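Side-chain contacts in glycosyl hydrolases family 31 family protein (Aspergillus niger, PDB 6DRU), which releases alpha-xylose from the non-reducing terminal glucose of xyloglucan oligosaccharides as a family 31 glycoside hydrolase: residues A[525-530]-A[534-539]; A[160-165]-A[502-507]; A[596-601]-A[647-652]. One frame throughout, in Å; residues are numbered along the deposited sequence.

Overall arrangement
Followed from the N terminus, interaction 2 opens first: the loop 160-165, between two N-terminal strands, meets 502-507 on helix 492-508 of the TIM-barrel domain, closing a loop of 336 residues. Interaction 1 comes next and is local, with 525-530 turning back within three residues onto the start of helix 535-548. Interaction 3 then spans 45 residues, joining helix 596-609 to the strand 649-651 of the C-terminal domain. The three loops run in series, neither nesting nor crossing. Interaction 2 ties an N-terminal beta loop to helix 492-508 and interaction 3 helix 596-609 to the sheet holding strand 649-651, their centres about 22 Å apart; interaction 1 folds a loop that lies beside glycans attached to the protein.

Interaction 1 (A[525-530]-A[534-539]); sequences TVWWSG and TPEYRE. With MAN (alpha-D-mannopyranose), chain E; BGC (beta-D-glucopyranose), chain G; MAN (alpha-D-mannopyranose), chain B; BGC (beta-D-glucopyranose), chain C.
W528 and E536 meet through a CH-pi contact in which the glutamate CB lies over one face of the indole, 3.5 Å from the centroid of its five-membered ring. The opposite face of that ring is taken by CG1 of V526, so the indole is clamped between its own turn and the helix. A second CH-pi contact joins G530 to Y537: the glycine CA stands 3.6 Å from the phenol centroid and only 4° off the ring normal, nearly over its centre. The phenol reaches this place with CG anti to the backbone N (chi1 -180°); Y537 CB, placed by the helix backbone, lies 3.7 Å from CE3 of W528.

At the edge of W527 the contact is polar: the chain of E536 bends at chi2 (82°) and carries OE2 to 3.3 Å from CZ2 of W527, near the plane of that indole, while the carboxylate stands steeply to the ring. One face of W527 packs on CB of W528; over the other lies O4 of a bound glucose. CG2 of T534 approaches the same indole obliquely at CZ3.

T534 is the N-cap of the helix: its OG1 receives a weak bond from Y537 N at 3.4 Å and has a further partner in the carbonyl of N531. At the far end of the loop, T525 OG1 accepts from O3 of one mannose at 2.6 Å, and T525 O from O3 of a second.

Within the barrel domain, the contact folds the loop that follows strand 513-514, with its type I turn V526-S529, against the first turn of helix 535-548. The ring of W528 also meets W492, at the start of helix 492-508, while Y537 OH bonds to G518 O.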
loop_
_atom_site.group_PDB
_atom_site.type_symbol
_atom_site.label_atom_id
_atom_site.label_comp_id
_atom_site.label_asym_id
_atom_site.label_seq_id
_atom_site.Cartn_x
_atom_site.Cartn_y
_atom_site.Cartn_z
ATOM N N THR A 525 -20.829 -37.232 -7.651
ATOM C CA THR A 525 -20.395 -38.114 -8.727
ATOM C C THR A 525 -20.476 -39.592 -8.363
ATOM O O THR A 525 -20.343 -40.438 -9.254
ATOM C CB THR A 525 -18.964 -37.768 -9.146
ATOM O OG1 THR A 525 -18.073 -37.989 -8.045
ATOM C CG2 THR A 525 -18.876 -36.314 -9.576
ATOM N N VAL A 526 -20.683 -39.920 -7.092
ATOM C CA VAL A 526 -20.845 -41.295 -6.630
ATOM C C VAL A 526 -22.300 -41.461 -6.207
ATOM O O VAL A 526 -22.733 -40.874 -5.208
ATOM C CB VAL A 526 -19.885 -41.627 -5.480
ATOM C CG1 VAL A 526 -19.957 -43.100 -5.141
ATOM C CG2 VAL A 526 -18.463 -41.235 -5.850
ATOM N N TRP A 527 -23.054 -42.263 -6.964
ATOM C CA TRP A 527 -24.509 -42.273 -6.816
ATOM C C TRP A 527 -24.936 -42.709 -5.419
ATOM O O TRP A 527 -25.922 -42.196 -4.877
ATOM C CB TRP A 527 -25.143 -43.175 -7.878
ATOM C CG TRP A 527 -24.862 -44.641 -7.695
ATOM C CD1 TRP A 527 -23.838 -45.354 -8.245
ATOM C CD2 TRP A 527 -25.620 -45.569 -6.908
ATOM N NE1 TRP A 527 -23.910 -46.668 -7.850
ATOM C CE2 TRP A 527 -24.994 -46.826 -7.028
ATOM C CE3 TRP A 527 -26.765 -45.460 -6.112
ATOM C CZ2 TRP A 527 -25.475 -47.964 -6.382
ATOM C CZ3 TRP A 527 -27.241 -46.590 -5.472
ATOM C CH2 TRP A 527 -26.597 -47.826 -5.611
ATOM N N TRP A 528 -24.209 -43.647 -4.816
ATOM C CA TRP A 528 -24.581 -44.194 -3.517
ATOM C C TRP A 528 -24.018 -43.402 -2.344
ATOM O O TRP A 528 -24.310 -43.745 -1.193
ATOM C CB TRP A 528 -24.129 -45.656 -3.407
ATOM C CG TRP A 528 -22.666 -45.864 -3.670
ATOM C CD1 TRP A 528 -22.097 -46.274 -4.839
ATOM C CD2 TRP A 528 -21.587 -45.666 -2.746
ATOM N NE1 TRP A 528 -20.732 -46.350 -4.701
ATOM C CE2 TRP A 528 -20.395 -45.982 -3.425
ATOM C CE3 TRP A 528 -21.515 -45.257 -1.411
ATOM C CZ2 TRP A 528 -19.143 -45.895 -2.817
ATOM C CZ3 TRP A 528 -20.272 -45.173 -0.809
ATOM C CH2 TRP A 528 -19.104 -45.491 -1.511
ATOM N N SER A 529 -23.223 -42.367 -2.603
ATOM C CA SER A 529 -22.527 -41.654 -1.538
ATOM C C SER A 529 -23.509 -41.097 -0.515
ATOM O O SER A 529 -24.427 -40.346 -0.861
ATOM C CB SER A 529 -21.685 -40.525 -2.133
ATOM O OG SER A 529 -21.027 -39.786 -1.119
ATOM N N GLY A 530 -23.313 -41.477 0.746
ATOM C CA GLY A 530 -24.096 -40.962 1.846
ATOM C C GLY A 530 -25.488 -41.533 1.991
ATOM O O GLY A 530 -26.214 -41.118 2.904
ATOM N N THR A 534 -28.532 -47.657 0.922
ATOM C CA THR A 534 -27.877 -48.506 -0.064
ATOM C C THR A 534 -26.836 -49.395 0.610
ATOM O O THR A 534 -26.180 -48.968 1.566
ATOM C CB THR A 534 -27.199 -47.668 -1.144
ATOM O OG1 THR A 534 -26.125 -46.916 -0.565
ATOM C CG2 THR A 534 -28.200 -46.716 -1.787
ATOM N N PRO A 535 -26.678 -50.632 0.132
ATOM C CA PRO A 535 -25.633 -51.500 0.697
ATOM C C PRO A 535 -24.232 -50.965 0.476
ATOM O O PRO A 535 -23.332 -51.264 1.272
ATOM C CB PRO A 535 -25.849 -52.832 -0.036
ATOM C CG PRO A 535 -27.244 -52.763 -0.572
ATOM C CD PRO A 535 -27.481 -51.322 -0.888
ATOM N N GLU A 536 -24.022 -50.178 -0.581
ATOM C CA GLU A 536 -22.690 -49.657 -0.870
ATOM C C GLU A 536 -22.209 -48.738 0.245
ATOM O O GLU A 536 -21.092 -48.888 0.751
ATOM C CB GLU A 536 -22.692 -48.916 -2.208
ATOM C CG GLU A 536 -22.851 -49.798 -3.438
ATOM C CD GLU A 536 -24.300 -50.153 -3.732
ATOM O OE1 GLU A 536 -25.174 -49.862 -2.889
ATOM O OE2 GLU A 536 -24.566 -50.713 -4.817
ATOM N N TYR A 537 -23.046 -47.777 0.646
ATOM C CA TYR A 537 -22.644 -46.857 1.702
ATOM C C TYR A 537 -22.728 -47.493 3.083
ATOM O O TYR A 537 -21.966 -47.116 3.981
ATOM C CB TYR A 537 -23.496 -45.588 1.671
ATOM C CG TYR A 537 -23.095 -44.612 2.750
ATOM C CD1 TYR A 537 -21.879 -43.946 2.686
ATOM C CD2 TYR A 537 -23.911 -44.388 3.851
ATOM C CE1 TYR A 537 -21.496 -43.067 3.675
ATOM C CE2 TYR A 537 -23.535 -43.509 4.847
ATOM C CZ TYR A 537 -22.327 -42.853 4.751
ATOM O OH TYR A 537 -21.943 -41.977 5.737
ATOM N N ARG A 538 -23.648 -48.439 3.280
ATOM C CA ARG A 538 -23.691 -49.166 4.544
ATOM C C ARG A 538 -22.362 -49.857 4.824
ATOM O O ARG A 538 -21.913 -49.916 5.974
ATOM C CB ARG A 538 -24.836 -50.175 4.530
ATOM C CG ARG A 538 -26.201 -49.567 4.794
ATOM C CD ARG A 538 -27.306 -50.512 4.369
ATOM N NE ARG A 538 -28.589 -50.152 4.961
ATOM C CZ ARG A 538 -29.713 -50.837 4.778
ATOM N NH1 ARG A 538 -29.711 -51.918 4.013
ATOM N NH2 ARG A 538 -30.836 -50.440 5.360
ATOM N N GLU A 539 -21.719 -50.388 3.781
ATOM C CA GLU A 539 -20.396 -50.981 3.950
ATOM C C GLU A 539 -19.375 -49.927 4.361
ATOM O O GLU A 539 -18.601 -50.128 5.304
ATOM C CB GLU A 539 -19.963 -51.671 2.656
ATOM C CG GLU A 539 -18.599 -52.339 2.735
ATOM C CD GLU A 539 -18.064 -52.733 1.374
ATOM O OE1 GLU A 539 -18.655 -52.311 0.357
ATOM O OE2 GLU A 539 -17.052 -53.465 1.318
HETATM C C1 MAN E . -13.072 -40.475 -8.934
HETATM C C2 MAN E . -14.209 -39.725 -9.591
HETATM C C3 MAN E . -14.586 -38.533 -8.737
HETATM C C4 MAN E . -14.857 -39.001 -7.325
HETATM C C5 MAN E . -13.650 -39.774 -6.836
HETATM C C6 MAN E . -13.856 -40.217 -5.404
HETATM O O2 MAN E . -15.318 -40.583 -9.705
HETATM O O3 MAN E . -15.734 -37.912 -9.267
HETATM O O4 MAN E . -15.091 -37.889 -6.492
HETATM O O5 MAN E . -13.455 -40.905 -7.650
HETATM O O6 MAN E . -12.626 -40.659 -4.874
HETATM C C2 BGC G . -27.903 -50.202 -8.974
HETATM C C3 BGC G . -26.710 -49.389 -9.465
HETATM C C4 BGC G . -27.148 -48.328 -10.466
HETATM C C5 BGC G . -28.329 -47.527 -9.932
HETATM C C6 BGC G . -28.816 -46.516 -10.964
HETATM C C1 BGC G . -29.039 -49.288 -8.529
HETATM O O2 BGC G . -27.498 -51.030 -7.878
HETATM O O3 BGC G . -25.758 -50.265 -10.081
HETATM O O4 BGC G . -26.053 -47.444 -10.733
HETATM O O5 BGC G . -29.393 -48.415 -9.598
HETATM O O6 BGC G . -28.845 -45.211 -10.377
HETATM C C1 MAN B . -15.797 -41.270 -10.848
HETATM C C2 MAN B . -17.279 -41.480 -10.608
HETATM C C3 MAN B . -17.538 -42.634 -9.656
HETATM C C4 MAN B . -16.615 -43.810 -9.909
HETATM C C5 MAN B . -15.201 -43.322 -10.127
HETATM C C6 MAN B . -14.280 -44.494 -10.379
HETATM O O2 MAN B . -17.930 -41.715 -11.835
HETATM O O3 MAN B . -18.872 -43.057 -9.815
HETATM O O4 MAN B . -16.642 -44.677 -8.798
HETATM O O5 MAN B . -15.187 -42.471 -11.243
HETATM O O6 MAN B . -13.323 -44.129 -11.349
HETATM C C2 BGC C . -33.308 -49.116 -6.668
HETATM C C3 BGC C . -32.217 -49.466 -7.622
HETATM C C4 BGC C . -30.864 -49.536 -6.895
HETATM C C5 BGC C . -30.979 -50.368 -5.648
HETATM C C6 BGC C . -29.647 -50.362 -4.905
HETATM C C1 BGC C . -33.244 -50.027 -5.465
HETATM O O1 BGC C . -34.280 -49.729 -4.587
HETATM O O2 BGC C . -34.584 -49.277 -7.325
HETATM O O3 BGC C . -32.154 -48.504 -8.616
HETATM O O4 BGC C . -29.909 -50.120 -7.754
HETATM O O5 BGC C . -31.989 -49.842 -4.807
HETATM O O6 BGC C . -29.546 -49.199 -4.113
#

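Interaction 2 (A[160-165]-A[502-507]); sequences INKKGS and GLSAAA
With its CG2 anti to the carbonyl carbon, I160 presents this methyl to the helix, where it packs 3.8 Å from CB of L503, the two side chains crossing at a slant. K162 starts with CG beside the backbone N (chi1 -58°) and bends at both chi2 and chi4, which brings its NZ to 3.3 Å from OG of S504. NZ also has a long, weak ion pair with D157.

A water bridges the segments. It donates to I160 O at 2.6 Å and is bonded to S504 OG at 2.8 Å; the same hydroxyl gives its proton to A500 O, one turn back along the helix. The loop is held in shape by an Asx turn, N161 OD1 accepting from K163 N, and by a type II turn from K162 to S165.

Around the contact, I160 also rests on T639 and T640 of helix 637-640, and L503 on P616. Backbone bonds of K162 with I149, and of G164 and S165 with F201, tie the loop to strands 149-151 and 197-201, and the contacts of I160, K162 and S504 set helix 492-508 against this loop.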
loop_
_atom_site.group_PDB
_atom_site.type_symbol
_atom_site.label_atom_id
_atom_site.label_comp_id
_atom_site.label_asym_id
_atom_site.label_seq_id
_atom_site.Cartn_x
_atom_site.Cartn_y
_atom_site.Cartn_z
ATOM N N ILE A 160 2.228 -37.798 5.536
ATOM C CA ILE A 160 2.796 -37.436 6.828
ATOM C C ILE A 160 4.174 -36.802 6.695
ATOM O O ILE A 160 4.624 -36.140 7.643
ATOM C CB ILE A 160 2.853 -38.643 7.789
ATOM C CG1 ILE A 160 3.611 -39.807 7.151
ATOM C CG2 ILE A 160 1.453 -39.055 8.222
ATOM C CD1 ILE A 160 3.868 -40.947 8.106
ATOM N N ASN A 161 4.859 -36.987 5.568
ATOM C CA ASN A 161 6.099 -36.281 5.268
ATOM C C ASN A 161 5.749 -35.065 4.418
ATOM O O ASN A 161 5.379 -35.203 3.247
ATOM C CB ASN A 161 7.089 -37.192 4.546
ATOM C CG ASN A 161 8.391 -36.489 4.208
ATOM O OD1 ASN A 161 8.729 -35.462 4.797
ATOM N ND2 ASN A 161 9.129 -37.041 3.252
ATOM N N LYS A 162 5.865 -33.877 5.007
ATOM C CA LYS A 162 5.485 -32.640 4.342
ATOM C C LYS A 162 6.625 -32.021 3.540
ATOM O O LYS A 162 6.470 -30.907 3.031
ATOM C CB LYS A 162 4.961 -31.632 5.368
ATOM C CG LYS A 162 3.771 -32.133 6.178
ATOM C CD LYS A 162 2.559 -32.395 5.290
ATOM C CE LYS A 162 1.448 -33.107 6.053
ATOM N NZ LYS A 162 0.575 -32.166 6.808
ATOM N N LYS A 163 7.757 -32.713 3.417
ATOM C CA LYS A 163 8.873 -32.190 2.642
ATOM C C LYS A 163 8.465 -31.987 1.187
ATOM O O LYS A 163 7.748 -32.805 0.605
ATOM C CB LYS A 163 10.065 -33.143 2.728
ATOM C CG LYS A 163 11.281 -32.719 1.917
ATOM C CD LYS A 163 12.234 -31.889 2.756
ATOM C CE LYS A 163 13.430 -31.429 1.943
ATOM N NZ LYS A 163 14.255 -30.436 2.685
ATOM N N GLY A 164 8.928 -30.886 0.601
ATOM C CA GLY A 164 8.580 -30.555 -0.764
ATOM C C GLY A 164 7.236 -29.887 -0.937
ATOM O O GLY A 164 6.795 -29.709 -2.079
ATOM N N SER A 165 6.569 -29.512 0.152
ATOM C CA SER A 165 5.257 -28.885 0.101
ATOM C C SER A 165 5.343 -27.435 0.556
ATOM O O SER A 165 6.177 -27.073 1.390
ATOM C CB SER A 165 4.248 -29.632 0.982
ATOM O OG SER A 165 4.018 -30.944 0.504
ATOM N N GLY A 502 -4.846 -36.747 10.921
ATOM C CA GLY A 502 -4.751 -36.878 12.364
ATOM C C GLY A 502 -3.346 -37.174 12.844
ATOM O O GLY A 502 -2.982 -36.818 13.969
ATOM N N LEU A 503 -2.540 -37.836 12.011
ATOM C CA LEU A 503 -1.149 -38.082 12.378
ATOM C C LEU A 503 -0.327 -36.802 12.301
ATOM O O LEU A 503 0.584 -36.593 13.110
ATOM C CB LEU A 503 -0.554 -39.168 11.483
ATOM C CG LEU A 503 -1.250 -40.524 11.604
ATOM C CD1 LEU A 503 -0.671 -41.528 10.619
ATOM C CD2 LEU A 503 -1.151 -41.033 13.033
ATOM N N SER A 504 -0.632 -35.935 11.333
ATOM C CA SER A 504 0.041 -34.642 11.266
ATOM C C SER A 504 -0.340 -33.762 12.449
ATOM O O SER A 504 0.499 -33.021 12.975
ATOM C CB SER A 504 -0.294 -33.943 9.947
ATOM O OG SER A 504 0.191 -34.678 8.837
ATOM N N ALA A 505 -1.602 -33.830 12.880
ATOM C CA ALA A 505 -2.030 -33.069 14.049
ATOM C C ALA A 505 -1.290 -33.518 15.302
ATOM O O ALA A 505 -0.984 -32.701 16.179
ATOM C CB ALA A 505 -3.541 -33.205 14.238
ATOM N N ALA A 506 -0.996 -34.815 15.407
ATOM C CA ALA A 506 -0.264 -35.312 16.567
ATOM C C ALA A 506 1.139 -34.722 16.624
ATOM O O ALA A 506 1.632 -34.376 17.705
ATOM C CB ALA A 506 -0.210 -36.839 16.540
ATOM N N ALA A 507 1.799 -34.597 15.470
ATOM C CA ALA A 507 3.129 -34.001 15.436
ATOM C C ALA A 507 3.098 -32.501 15.694
ATOM O O ALA A 507 4.127 -31.929 16.070
ATOM C CB ALA A 507 3.802 -34.286 14.093
HETATM O O HOH W 1 2.865 -35.408 9.391
#

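Interaction 3 (A[596-601]-A[647-652]); sequences GAYLKS and PRLLVS
Y598, on the first turns of helix 596-609, faces the bend P647-R648 that leads into strand 649-651. The backbones stay well apart, the nearest CA atoms, those of Y598 and R648, being 9.5 Å from each other, and one long side chain spans the gap.

The phenol is extended toward the bend with CG anti to the backbone N (chi1 -173°), and its hydroxyl does most of the work. R648 N donates to Y598 OH at 3.0 Å along a nearly straight path (162°), coming in at the ring edge near its plane. L649 N adds a weak bond to the same oxygen at 3.5 Å, and the hydroxyl in turn gives its proton to F645 O. Both roles of the hydroxyl, acceptor and donor, are thus used within one short bend of the chain.

Apolar contacts flank this grip. CD of P647 lies 3.9 Å from CZ of Y598, and CD1 of L649 lies 3.8 Å from CE2, both approaching the ring obliquely. R648 touches with CB and CG while the end of its side chain leads away. L712 of helix 709-712 packs on Y598, R648 and L649 alike, and E711 on R648.

Strands 643-645 and 649-651 form a beta-hairpin in the antiparallel sheet of the C-terminal domain, and Y598, set into its turn, is one of the contacts that fasten helix 596-609 to that sheet.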
loop_
_atom_site.group_PDB
_atom_site.type_symbol
_atom_site.label_atom_id
_atom_site.label_comp_id
_atom_site.label_asym_id
_atom_site.label_seq_id
_atom_site.Cartn_x
_atom_site.Cartn_y
_atom_site.Cartn_z
ATOM N N GLY A 596 -12.299 -48.006 28.056
ATOM C CA GLY A 596 -12.309 -46.779 28.839
ATOM C C GLY A 596 -11.079 -46.608 29.710
ATOM O O GLY A 596 -10.528 -45.509 29.811
ATOM N N ALA A 597 -10.635 -47.689 30.356
ATOM C CA ALA A 597 -9.431 -47.609 31.178
ATOM C C ALA A 597 -8.208 -47.298 30.327
ATOM O O ALA A 597 -7.350 -46.500 30.722
ATOM C CB ALA A 597 -9.234 -48.913 31.952
ATOM N N TYR A 598 -8.109 -47.927 29.154
ATOM C CA TYR A 598 -7.002 -47.648 28.245
ATOM C C TYR A 598 -7.057 -46.213 27.737
ATOM O O TYR A 598 -6.024 -45.539 27.641
ATOM C CB TYR A 598 -7.039 -48.635 27.080
ATOM C CG TYR A 598 -5.851 -48.577 26.151
ATOM C CD1 TYR A 598 -4.614 -49.074 26.541
ATOM C CD2 TYR A 598 -5.973 -48.049 24.874
ATOM C CE1 TYR A 598 -3.529 -49.033 25.688
ATOM C CE2 TYR A 598 -4.895 -48.004 24.014
ATOM C CZ TYR A 598 -3.676 -48.497 24.425
ATOM O OH TYR A 598 -2.599 -48.455 23.571
ATOM N N LEU A 599 -8.256 -45.726 27.409
ATOM C CA LEU A 599 -8.401 -44.360 26.917
ATOM C C LEU A 599 -8.034 -43.345 27.991
ATOM O O LEU A 599 -7.252 -42.418 27.745
ATOM C CB LEU A 599 -9.828 -44.125 26.429
ATOM C CG LEU A 599 -10.208 -44.792 25.110
ATOM C CD1 LEU A 599 -11.718 -44.788 24.932
ATOM C CD2 LEU A 599 -9.525 -44.086 23.951
ATOM N N LYS A 600 -8.601 -43.495 29.189
ATOM C CA LYS A 600 -8.326 -42.534 30.251
ATOM C C LYS A 600 -6.856 -42.564 30.656
ATOM O O LYS A 600 -6.310 -41.545 31.095
ATOM C CB LYS A 600 -9.240 -42.815 31.447
ATOM C CG LYS A 600 -8.914 -42.023 32.704
ATOM C CD LYS A 600 -9.687 -42.536 33.912
ATOM C CE LYS A 600 -9.878 -41.436 34.946
ATOM N NZ LYS A 600 -11.008 -41.726 35.873
ATOM N N SER A 601 -6.191 -43.708 30.482
ATOM C CA SER A 601 -4.777 -43.803 30.831
ATOM C C SER A 601 -3.897 -43.097 29.805
ATOM O O SER A 601 -2.955 -42.385 30.174
ATOM C CB SER A 601 -4.371 -45.269 30.964
ATOM O OG SER A 601 -3.042 -45.382 31.438
ATOM N N PRO A 647 0.108 -46.905 23.491
ATOM C CA PRO A 647 1.377 -47.641 23.402
ATOM C C PRO A 647 1.241 -49.097 22.983
ATOM O O PRO A 647 2.263 -49.721 22.665
ATOM C CB PRO A 647 1.934 -47.536 24.828
ATOM C CG PRO A 647 0.722 -47.451 25.683
ATOM C CD PRO A 647 -0.299 -46.671 24.888
ATOM N N ARG A 648 0.035 -49.658 22.951
ATOM C CA ARG A 648 -0.122 -51.092 22.745
ATOM C C ARG A 648 -0.888 -51.473 21.485
ATOM O O ARG A 648 -0.643 -52.553 20.947
ATOM C CB ARG A 648 -0.823 -51.733 23.954
ATOM C CG ARG A 648 -0.146 -51.454 25.287
ATOM C CD ARG A 648 1.040 -52.379 25.514
ATOM N NE ARG A 648 1.814 -52.007 26.697
ATOM C CZ ARG A 648 1.801 -52.682 27.843
ATOM N NH1 ARG A 648 1.058 -53.773 27.963
ATOM N NH2 ARG A 648 2.537 -52.271 28.867
ATOM N N LEU A 649 -1.787 -50.627 20.991
ATOM C CA LEU A 649 -2.646 -50.988 19.870
ATOM C C LEU A 649 -2.076 -50.459 18.561
ATOM O O LEU A 649 -1.611 -49.319 18.492
ATOM C CB LEU A 649 -4.060 -50.444 20.077
ATOM C CG LEU A 649 -4.862 -51.070 21.220
ATOM C CD1 LEU A 649 -6.208 -50.384 21.366
ATOM C CD2 LEU A 649 -5.046 -52.559 20.985
ATOM N N LEU A 650 -2.112 -51.295 17.524
ATOM C CA LEU A 650 -1.756 -50.899 16.166
ATOM C C LEU A 650 -2.995 -51.027 15.291
ATOM O O LEU A 650 -3.542 -52.124 15.145
ATOM C CB LEU A 650 -0.614 -51.756 15.618
ATOM C CG LEU A 650 -0.269 -51.531 14.145
ATOM C CD1 LEU A 650 0.644 -50.324 13.992
ATOM C CD2 LEU A 650 0.371 -52.768 13.535
ATOM N N VAL A 651 -3.420 -49.914 14.695
ATOM C CA VAL A 651 -4.680 -49.837 13.965
ATOM C C VAL A 651 -4.392 -49.573 12.493
ATOM O O VAL A 651 -3.443 -48.857 12.155
ATOM C CB VAL A 651 -5.595 -48.740 14.552
ATOM C CG1 VAL A 651 -6.948 -48.727 13.855
ATOM C CG2 VAL A 651 -5.761 -48.934 16.054
ATOM N N SER A 652 -5.214 -50.159 11.620
ATOM C CA SER A 652 -5.120 -49.928 10.178
ATOM C C SER A 652 -6.507 -50.117 9.580
ATOM O O SER A 652 -6.971 -51.256 9.407
ATOM C CB SER A 652 -4.108 -50.858 9.517
ATOM O OG SER A 652 -4.098 -50.679 8.111
#